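Local coordinates for Alpha/beta hydrolase fold-3 domain protein (PDB 5LK6), which probably hydrolyses carboxylic ester bonds as a thermostable lipase or carboxylesterase of the alpha/beta hydrolase fold, at residues P92-V104 against I290-Y302. Sequence-based numbering, arbitrary orientation.
Sequences PLCRAITNACNCV and ISLIGSVLRRTFY. With SO4 (sulfate ion), chain F; SO4 (sulfate ion), chain H.
R298, on the C-terminal helix of this alpha/beta hydrolase fold, reaches A100 O and N102 at the C-terminal end of helix 92-101. Both helices pack on strand 72-77 of the central sheet, through I97 and L297 on L74, and the axes of segments 92-101 and 290-302 approach to 7.8 Å, crossing at -43°. The closest point is backbone on backbone: the CA atoms of C101 and G294 lie 3.8 Å apart, and with no side chain on G294 its CA makes a CA-H...O contact with A100 O. On one side of this point I290 is a knob in the hole formed by L93, A96, I97 and A100; its CG2 lies against A96 O and A100 CB, while CD1 meets L93 CD1 at 3.8 Å. On the other side, R298 can be followed outward. CB leads to CG, set anti to the carbonyl carbon (chi1 -77°), and CG rests 3.4 Å from C101 O. The extended chain then brings NE to A100 O, a 3.0 Å hydrogen bond that meets the carbonyl from above its plane; NH2 adds a weak bond to the same oxygen. Beyond CZ, NH1 binds both sulfate ions and NH2 one of them, anions probably from the crystallisation liquor. N102 ND2 sits 3.1 Å above the centre of one guanidinium face; both groups are donors there, so the approach is not a hydrogen bond. N102 has positive phi, at the turn leaving the helix, and the C101-C103 disulfide bridges its two neighbours. C103 CB approaches F301 CE2 obliquely. Y302 OH also bonds to G72 N, and across the contact it donates to N102 O at 2.6 Å, 28° out of the carbonyl plane.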
ATOM      1  N   PRO A  92      15.262  -6.796 -13.501  1.00 22.20           N
ATOM      2  CA  PRO A  92      14.982  -5.466 -12.980  1.00 24.15           C
ATOM      3  C   PRO A  92      14.062  -5.405 -11.743  1.00 26.07           C
ATOM      4  O   PRO A  92      14.344  -4.675 -10.779  1.00 27.88           O
ATOM      5  CB  PRO A  92      14.340  -4.746 -14.166  1.00 22.87           C
ATOM      6  CG  PRO A  92      14.937  -5.398 -15.351  1.00 21.67           C
ATOM      7  CD  PRO A  92      15.029  -6.853 -14.951  1.00 21.83           C
ATOM      8  N   LEU A  93      12.994  -6.175 -11.748  1.00 25.90           N
ATOM      9  CA  LEU A  93      12.115  -6.171 -10.597  1.00 25.56           C
ATOM     10  C   LEU A  93      12.800  -6.756  -9.361  1.00 24.53           C
ATOM     11  O   LEU A  93      12.618  -6.248  -8.261  1.00 26.03           O
ATOM     12  CB  LEU A  93      10.841  -6.942 -10.937  1.00 24.86           C
ATOM     13  CG  LEU A  93       9.816  -7.144  -9.834  1.00 25.45           C
ATOM     14  CD1 LEU A  93       9.308  -5.836  -9.282  1.00 24.43           C
ATOM     15  CD2 LEU A  93       8.670  -7.968 -10.398  1.00 28.09           C
ATOM     16  N   CYS A  94      13.546  -7.842  -9.542  1.00 24.27           N
ATOM     17  CA  CYS A  94      14.091  -8.556  -8.409  1.00 25.16           C
ATOM     18  C   CYS A  94      15.162  -7.708  -7.797  1.00 25.37           C
ATOM     19  O   CYS A  94      15.285  -7.669  -6.593  1.00 23.15           O
ATOM     20  CB  CYS A  94      14.666  -9.902  -8.792  1.00 26.32           C
ATOM     21  SG  CYS A  94      13.392 -11.159  -8.987  1.00 25.74           S
ATOM     22  N   ARG A  95      15.905  -7.005  -8.642  1.00 25.62           N
ATOM     23  CA  ARG A  95      16.891  -6.026  -8.160  1.00 27.38           C
ATOM     24  C   ARG A  95      16.248  -4.965  -7.330  1.00 27.22           C
ATOM     25  O   ARG A  95      16.756  -4.642  -6.292  1.00 28.07           O
ATOM     26  CB  ARG A  95      17.638  -5.349  -9.319  1.00 28.09           C
ATOM     27  CG  ARG A  95      18.754  -6.203  -9.905  1.00 29.38           C
ATOM     28  CD  ARG A  95      19.233  -5.591 -11.216  1.00 31.11           C
ATOM     29  NE  ARG A  95      20.386  -6.351 -11.695  1.00 32.53           N
ATOM     30  CZ  ARG A  95      21.635  -6.238 -11.234  1.00 29.98           C
ATOM     31  NH1 ARG A  95      21.975  -5.358 -10.297  1.00 27.59           N
ATOM     32  NH2 ARG A  95      22.554  -7.036 -11.732  1.00 29.64           N
ATOM     33  N   ALA A  96      15.121  -4.434  -7.809  1.00 28.53           N
ATOM     34  CA  ALA A  96      14.390  -3.368  -7.140  1.00 26.92           C
ATOM     35  C   ALA A  96      13.800  -3.827  -5.824  1.00 27.23           C
ATOM     36  O   ALA A  96      13.804  -3.082  -4.853  1.00 24.45           O
ATOM     37  CB  ALA A  96      13.303  -2.810  -8.036  1.00 27.49           C
ATOM     38  N   ILE A  97      13.299  -5.052  -5.775  1.00 26.77           N
ATOM     39  CA  ILE A  97      12.866  -5.587  -4.480  1.00 27.16           C
ATOM     40  C   ILE A  97      14.046  -5.707  -3.502  1.00 27.94           C
ATOM     41  O   ILE A  97      13.935  -5.323  -2.340  1.00 26.11           O
ATOM     42  CB  ILE A  97      12.162  -6.920  -4.685  1.00 24.54           C
ATOM     43  CG1 ILE A  97      10.848  -6.623  -5.385  1.00 23.75           C
ATOM     44  CG2 ILE A  97      11.969  -7.659  -3.379  1.00 22.72           C
ATOM     45  CD1 ILE A  97      10.189  -7.855  -5.914  1.00 26.17           C
ATOM     46  N   THR A  98      15.174  -6.206  -4.015  1.00 31.03           N
ATOM     47  CA  THR A  98      16.387  -6.422  -3.236  1.00 32.82           C
ATOM     48  C   THR A  98      16.809  -5.145  -2.536  1.00 31.85           C
ATOM     49  O   THR A  98      16.935  -5.117  -1.323  1.00 32.39           O
ATOM     50  CB  THR A  98      17.540  -6.981  -4.103  1.00 35.25           C
ATOM     51  OG1 THR A  98      17.094  -8.173  -4.741  1.00 36.53           O
ATOM     52  CG2 THR A  98      18.762  -7.382  -3.236  1.00 38.40           C
ATOM     53  N   ASN A  99      16.998  -4.102  -3.318  1.00 31.11           N
ATOM     54  CA  ASN A  99      17.378  -2.803  -2.807  1.00 32.01           C
ATOM     55  C   ASN A  99      16.297  -2.191  -1.884  1.00 29.18           C
ATOM     56  O   ASN A  99      16.652  -1.547  -0.929  1.00 33.84           O
ATOM     57  CB  ASN A  99      17.808  -1.901  -3.974  1.00 36.48           C
ATOM     58  CG  ASN A  99      17.716  -0.443  -3.642  1.00 43.76           C
ATOM     59  OD1 ASN A  99      16.637   0.148  -3.621  1.00 44.03           O
ATOM     60  ND2 ASN A  99      18.842   0.148  -3.376  1.00 48.12           N
ATOM     61  N   ALA A 100      15.016  -2.465  -2.104  1.00 26.22           N
ATOM     62  CA  ALA A 100      13.943  -2.077  -1.164  1.00 26.31           C
ATOM     63  C   ALA A 100      13.810  -2.906   0.118  1.00 28.06           C
ATOM     64  O   ALA A 100      13.336  -2.369   1.115  1.00 30.13           O
ATOM     65  CB  ALA A 100      12.577  -2.035  -1.857  1.00 24.49           C
ATOM     66  N   CYS A 101      14.159  -4.191   0.104  1.00 28.10           N
ATOM     67  CA  CYS A 101      13.982  -5.038   1.275  1.00 29.38           C
ATOM     68  C   CYS A 101      15.272  -5.184   2.125  1.00 30.44           C
ATOM     69  O   CYS A 101      15.220  -5.719   3.259  1.00 30.49           O
ATOM     70  CB  CYS A 101      13.453  -6.441   0.864  1.00 30.51           C
ATOM     71  SG  CYS A 101      14.674  -7.510   0.027  1.00 34.31           S
ATOM     72  N   ASN A 102      16.412  -4.754   1.580  1.00 29.93           N
ATOM     73  CA  ASN A 102      17.741  -5.012   2.182  1.00 32.66           C
ATOM     74  C   ASN A 102      17.864  -6.499   2.623  1.00 32.02           C
ATOM     75  O   ASN A 102      18.318  -6.852   3.722  1.00 30.65           O
ATOM     76  CB  ASN A 102      18.040  -4.006   3.324  1.00 34.42           C
ATOM     77  CG  ASN A 102      18.397  -2.590   2.813  1.00 38.51           C
ATOM     78  OD1 ASN A 102      18.929  -2.356   1.701  1.00 41.55           O
ATOM     79  ND2 ASN A 102      18.087  -1.635   3.637  1.00 40.93           N
ATOM     80  N   CYS A 103      17.437  -7.367   1.723  1.00 30.36           N
ATOM     81  CA  CYS A 103      17.393  -8.778   1.989  1.00 31.70           C
ATOM     82  C   CYS A 103      17.940  -9.531   0.779  1.00 29.53           C
ATOM     83  O   CYS A 103      18.175  -8.945  -0.302  1.00 25.89           O
ATOM     84  CB  CYS A 103      15.968  -9.203   2.411  1.00 32.10           C
ATOM     85  SG  CYS A 103      14.780  -9.356   1.066  1.00 35.92           S
ATOM     86  N   VAL A 104      18.187 -10.824   0.982  1.00 28.68           N
ATOM     87  CA  VAL A 104      18.685 -11.637  -0.100  1.00 28.43           C
ATOM     88  C   VAL A 104      17.477 -12.072  -0.895  1.00 27.25           C
ATOM     89  O   VAL A 104      16.521 -12.614  -0.328  1.00 28.58           O
ATOM     90  CB  VAL A 104      19.412 -12.885   0.408  1.00 27.86           C
ATOM     91  CG1 VAL A 104      19.804 -13.801  -0.774  1.00 27.46           C
ATOM     92  CG2 VAL A 104      20.618 -12.482   1.208  1.00 25.77           C
ATOM     93  N   ILE A 290       6.502  -1.680  -4.886  1.00 20.46           N
ATOM     94  CA  ILE A 290       7.835  -2.208  -4.551  1.00 20.32           C
ATOM     95  C   ILE A 290       8.291  -1.696  -3.175  1.00 20.14           C
ATOM     96  O   ILE A 290       8.745  -2.474  -2.342  1.00 20.19           O
ATOM     97  CB  ILE A 290       8.871  -1.899  -5.640  1.00 19.54           C
ATOM     98  CG1 ILE A 290       8.545  -2.740  -6.868  1.00 19.87           C
ATOM     99  CG2 ILE A 290      10.280  -2.247  -5.159  1.00 19.47           C
ATOM    100  CD1 ILE A 290       9.110  -2.203  -8.182  1.00 20.14           C
ATOM    101  N   SER A 291       8.130  -0.400  -2.956  1.00 19.91           N
ATOM    102  CA  SER A 291       8.325   0.189  -1.664  1.00 20.76           C
ATOM    103  C   SER A 291       7.521  -0.494  -0.564  1.00 21.27           C
ATOM    104  O   SER A 291       8.070  -0.807   0.490  1.00 21.36           O
ATOM    105  CB  SER A 291       7.930   1.653  -1.709  1.00 22.17           C
ATOM    106  OG  SER A 291       8.878   2.432  -2.383  1.00 22.71           O
ATOM    107  N   LEU A 292       6.231  -0.759  -0.792  1.00 22.94           N
ATOM    108  CA  LEU A 292       5.412  -1.481   0.229  1.00 22.96           C
ATOM    109  C   LEU A 292       6.019  -2.827   0.601  1.00 21.55           C
ATOM    110  O   LEU A 292       6.193  -3.131   1.766  1.00 21.71           O
ATOM    111  CB  LEU A 292       3.966  -1.662  -0.229  1.00 23.86           C
ATOM    112  CG  LEU A 292       2.972  -2.316   0.744  1.00 24.53           C
ATOM    113  CD1 LEU A 292       2.868  -1.500   2.004  1.00 23.85           C
ATOM    114  CD2 LEU A 292       1.636  -2.356   0.061  1.00 25.11           C
ATOM    115  N   ILE A 293       6.400  -3.560  -0.425  1.00 20.43           N
ATOM    116  CA  ILE A 293       6.957  -4.870  -0.291  1.00 22.31           C
ATOM    117  C   ILE A 293       8.257  -4.809   0.511  1.00 22.27           C
ATOM    118  O   ILE A 293       8.464  -5.575   1.474  1.00 20.72           O
ATOM    119  CB  ILE A 293       7.161  -5.521  -1.688  1.00 23.12           C
ATOM    120  CG1 ILE A 293       5.791  -5.854  -2.287  1.00 24.18           C
ATOM    121  CG2 ILE A 293       7.987  -6.805  -1.592  1.00 23.21           C
ATOM    122  CD1 ILE A 293       5.820  -6.156  -3.770  1.00 24.94           C
ATOM    123  N   GLY A 294       9.129  -3.905   0.111  1.00 23.05           N
ATOM    124  CA  GLY A 294      10.412  -3.766   0.779  1.00 26.21           C
ATOM    125  C   GLY A 294      10.293  -3.431   2.284  1.00 26.85           C
ATOM    126  O   GLY A 294      10.898  -4.082   3.141  1.00 27.91           O
ATOM    127  N   SER A 295       9.476  -2.447   2.594  1.00 26.88           N
ATOM    128  CA  SER A 295       9.420  -1.938   3.937  1.00 29.99           C
ATOM    129  C   SER A 295       8.632  -2.932   4.835  1.00 29.81           C
ATOM    130  O   SER A 295       8.918  -3.050   6.020  1.00 33.46           O
ATOM    131  CB  SER A 295       8.927  -0.455   3.964  1.00 29.22           C
ATOM    132  OG  SER A 295       7.594  -0.314   3.502  1.00 30.39           O
ATOM    133  N   VAL A 296       7.688  -3.670   4.286  1.00 28.42           N
ATOM    134  CA  VAL A 296       7.084  -4.737   5.059  1.00 29.54           C
ATOM    135  C   VAL A 296       8.129  -5.820   5.370  1.00 30.44           C
ATOM    136  O   VAL A 296       8.223  -6.263   6.499  1.00 32.86           O
ATOM    137  CB  VAL A 296       5.830  -5.286   4.355  1.00 30.00           C
ATOM    138  CG1 VAL A 296       5.372  -6.619   4.886  1.00 30.63           C
ATOM    139  CG2 VAL A 296       4.708  -4.311   4.509  1.00 30.67           C
ATOM    140  N   LEU A 297       8.928  -6.227   4.394  1.00 30.80           N
ATOM    141  CA  LEU A 297       9.961  -7.251   4.649  1.00 30.27           C
ATOM    142  C   LEU A 297      11.031  -6.739   5.656  1.00 31.57           C
ATOM    143  O   LEU A 297      11.472  -7.498   6.517  1.00 30.47           O
ATOM    144  CB  LEU A 297      10.625  -7.749   3.339  1.00 28.31           C
ATOM    145  CG  LEU A 297       9.787  -8.715   2.499  1.00 27.90           C
ATOM    146  CD1 LEU A 297      10.353  -8.870   1.110  1.00 27.60           C
ATOM    147  CD2 LEU A 297       9.682 -10.056   3.175  1.00 29.00           C
ATOM    148  N   ARG A 298      11.440  -5.466   5.546  1.00 30.39           N
ATOM    149  CA  ARG A 298      12.358  -4.891   6.521  1.00 29.23           C
ATOM    150  C   ARG A 298      11.829  -5.009   7.952  1.00 31.64           C
ATOM    151  O   ARG A 298      12.593  -5.376   8.833  1.00 34.18           O
ATOM    152  CB  ARG A 298      12.688  -3.454   6.216  1.00 27.39           C
ATOM    153  CG  ARG A 298      13.695  -3.291   5.095  1.00 28.06           C
ATOM    154  CD  ARG A 298      14.154  -1.856   4.997  1.00 27.76           C
ATOM    155  NE  ARG A 298      14.594  -1.494   3.660  1.00 29.99           N
ATOM    156  CZ  ARG A 298      15.225  -0.351   3.328  1.00 30.06           C
ATOM    157  NH1 ARG A 298      15.574   0.566   4.244  1.00 28.28           N
ATOM    158  NH2 ARG A 298      15.582  -0.161   2.063  1.00 28.74           N
ATOM    159  N   ARG A 299      10.544  -4.759   8.181  1.00 32.43           N
ATOM    160  CA  ARG A 299      10.005  -4.928   9.502  1.00 38.90           C
ATOM    161  C   ARG A 299      10.075  -6.391   9.936  1.00 43.01           C
ATOM    162  O   ARG A 299      10.516  -6.648  11.056  1.00 47.38           O
ATOM    163  CB  ARG A 299       8.576  -4.423   9.668  1.00 41.96           C
ATOM    164  CG  ARG A 299       8.433  -2.900   9.622  1.00 46.74           C
ATOM    165  CD  ARG A 299       7.291  -2.417  10.531  1.00 49.67           C
ATOM    166  NE  ARG A 299       6.183  -3.391  10.665  1.00 46.15           N
ATOM    167  CZ  ARG A 299       5.221  -3.632   9.757  1.00 43.33           C
ATOM    168  NH1 ARG A 299       5.177  -2.988   8.538  1.00 37.11           N
ATOM    169  NH2 ARG A 299       4.286  -4.550  10.084  1.00 42.28           N
ATOM    170  N   THR A 300       9.687  -7.344   9.093  1.00 39.71           N
ATOM    171  CA  THR A 300       9.483  -8.656   9.644  1.00 39.63           C
ATOM    172  C   THR A 300      10.860  -9.334   9.754  1.00 39.61           C
ATOM    173  O   THR A 300      11.021 -10.188  10.595  1.00 38.67           O
ATOM    174  CB  THR A 300       8.350  -9.505   8.983  1.00 44.69           C
ATOM    175  OG1 THR A 300       8.886 -10.600   8.232  1.00 42.14           O
ATOM    176  CG2 THR A 300       7.419  -8.669   8.112  1.00 50.20           C
ATOM    177  N   PHE A 301      11.870  -8.913   8.994  1.00 36.48           N
ATOM    178  CA  PHE A 301      13.213  -9.474   9.152  1.00 35.42           C
ATOM    179  C   PHE A 301      14.078  -8.786  10.222  1.00 38.33           C
ATOM    180  O   PHE A 301      14.803  -9.449  10.942  1.00 41.20           O
ATOM    181  CB  PHE A 301      13.987  -9.413   7.843  1.00 35.24           C
ATOM    182  CG  PHE A 301      13.553 -10.427   6.796  1.00 34.03           C
ATOM    183  CD1 PHE A 301      13.230 -11.757   7.138  1.00 33.30           C
ATOM    184  CD2 PHE A 301      13.542 -10.055   5.427  1.00 31.05           C
ATOM    185  CE1 PHE A 301      12.893 -12.677   6.151  1.00 31.19           C
ATOM    186  CE2 PHE A 301      13.179 -10.949   4.466  1.00 29.45           C
ATOM    187  CZ  PHE A 301      12.863 -12.268   4.823  1.00 31.29           C
ATOM    188  N   TYR A 302      14.009  -7.468  10.328  1.00 41.35           N
ATOM    189  CA  TYR A 302      14.865  -6.709  11.249  1.00 39.07           C
ATOM    190  C   TYR A 302      14.124  -5.917  12.387  1.00 41.54           C
ATOM    191  O   TYR A 302      14.572  -4.887  12.767  1.00 51.93           O
ATOM    192  CB  TYR A 302      15.767  -5.811  10.378  1.00 36.68           C
ATOM    193  CG  TYR A 302      16.289  -6.481   9.094  1.00 37.14           C
ATOM    194  CD1 TYR A 302      17.011  -7.681   9.149  1.00 38.92           C
ATOM    195  CD2 TYR A 302      16.071  -5.921   7.811  1.00 38.72           C
ATOM    196  CE1 TYR A 302      17.503  -8.306   7.986  1.00 37.29           C
ATOM    197  CE2 TYR A 302      16.556  -6.562   6.640  1.00 37.72           C
ATOM    198  CZ  TYR A 302      17.270  -7.761   6.746  1.00 36.02           C
ATOM    199  OH  TYR A 302      17.783  -8.424   5.660  1.00 34.16           O
TER
HETATM  200  S   SO4 F 402      16.929   3.354   2.490  1.00 60.47           S
HETATM  201  O1  SO4 F 402      18.145   3.359   1.643  1.00 54.40           O
HETATM  202  O2  SO4 F 402      17.370   2.865   3.875  1.00 55.09           O
HETATM  203  O3  SO4 F 402      16.291   4.692   2.428  1.00 53.12           O
HETATM  204  O4  SO4 F 402      15.874   2.531   1.873  1.00 53.18           O
HETATM  205  S   SO4 H 402      15.302   1.223   8.018  1.00 60.85           S
HETATM  206  O1  SO4 H 402      15.856   2.361   8.811  1.00 58.99           O
HETATM  207  O2  SO4 H 402      16.368   0.868   7.048  1.00 56.92           O
HETATM  208  O3  SO4 H 402      14.158   1.729   7.272  1.00 65.39           O
HETATM  209  O4  SO4 H 402      14.700   0.060   8.768  1.00 55.02           O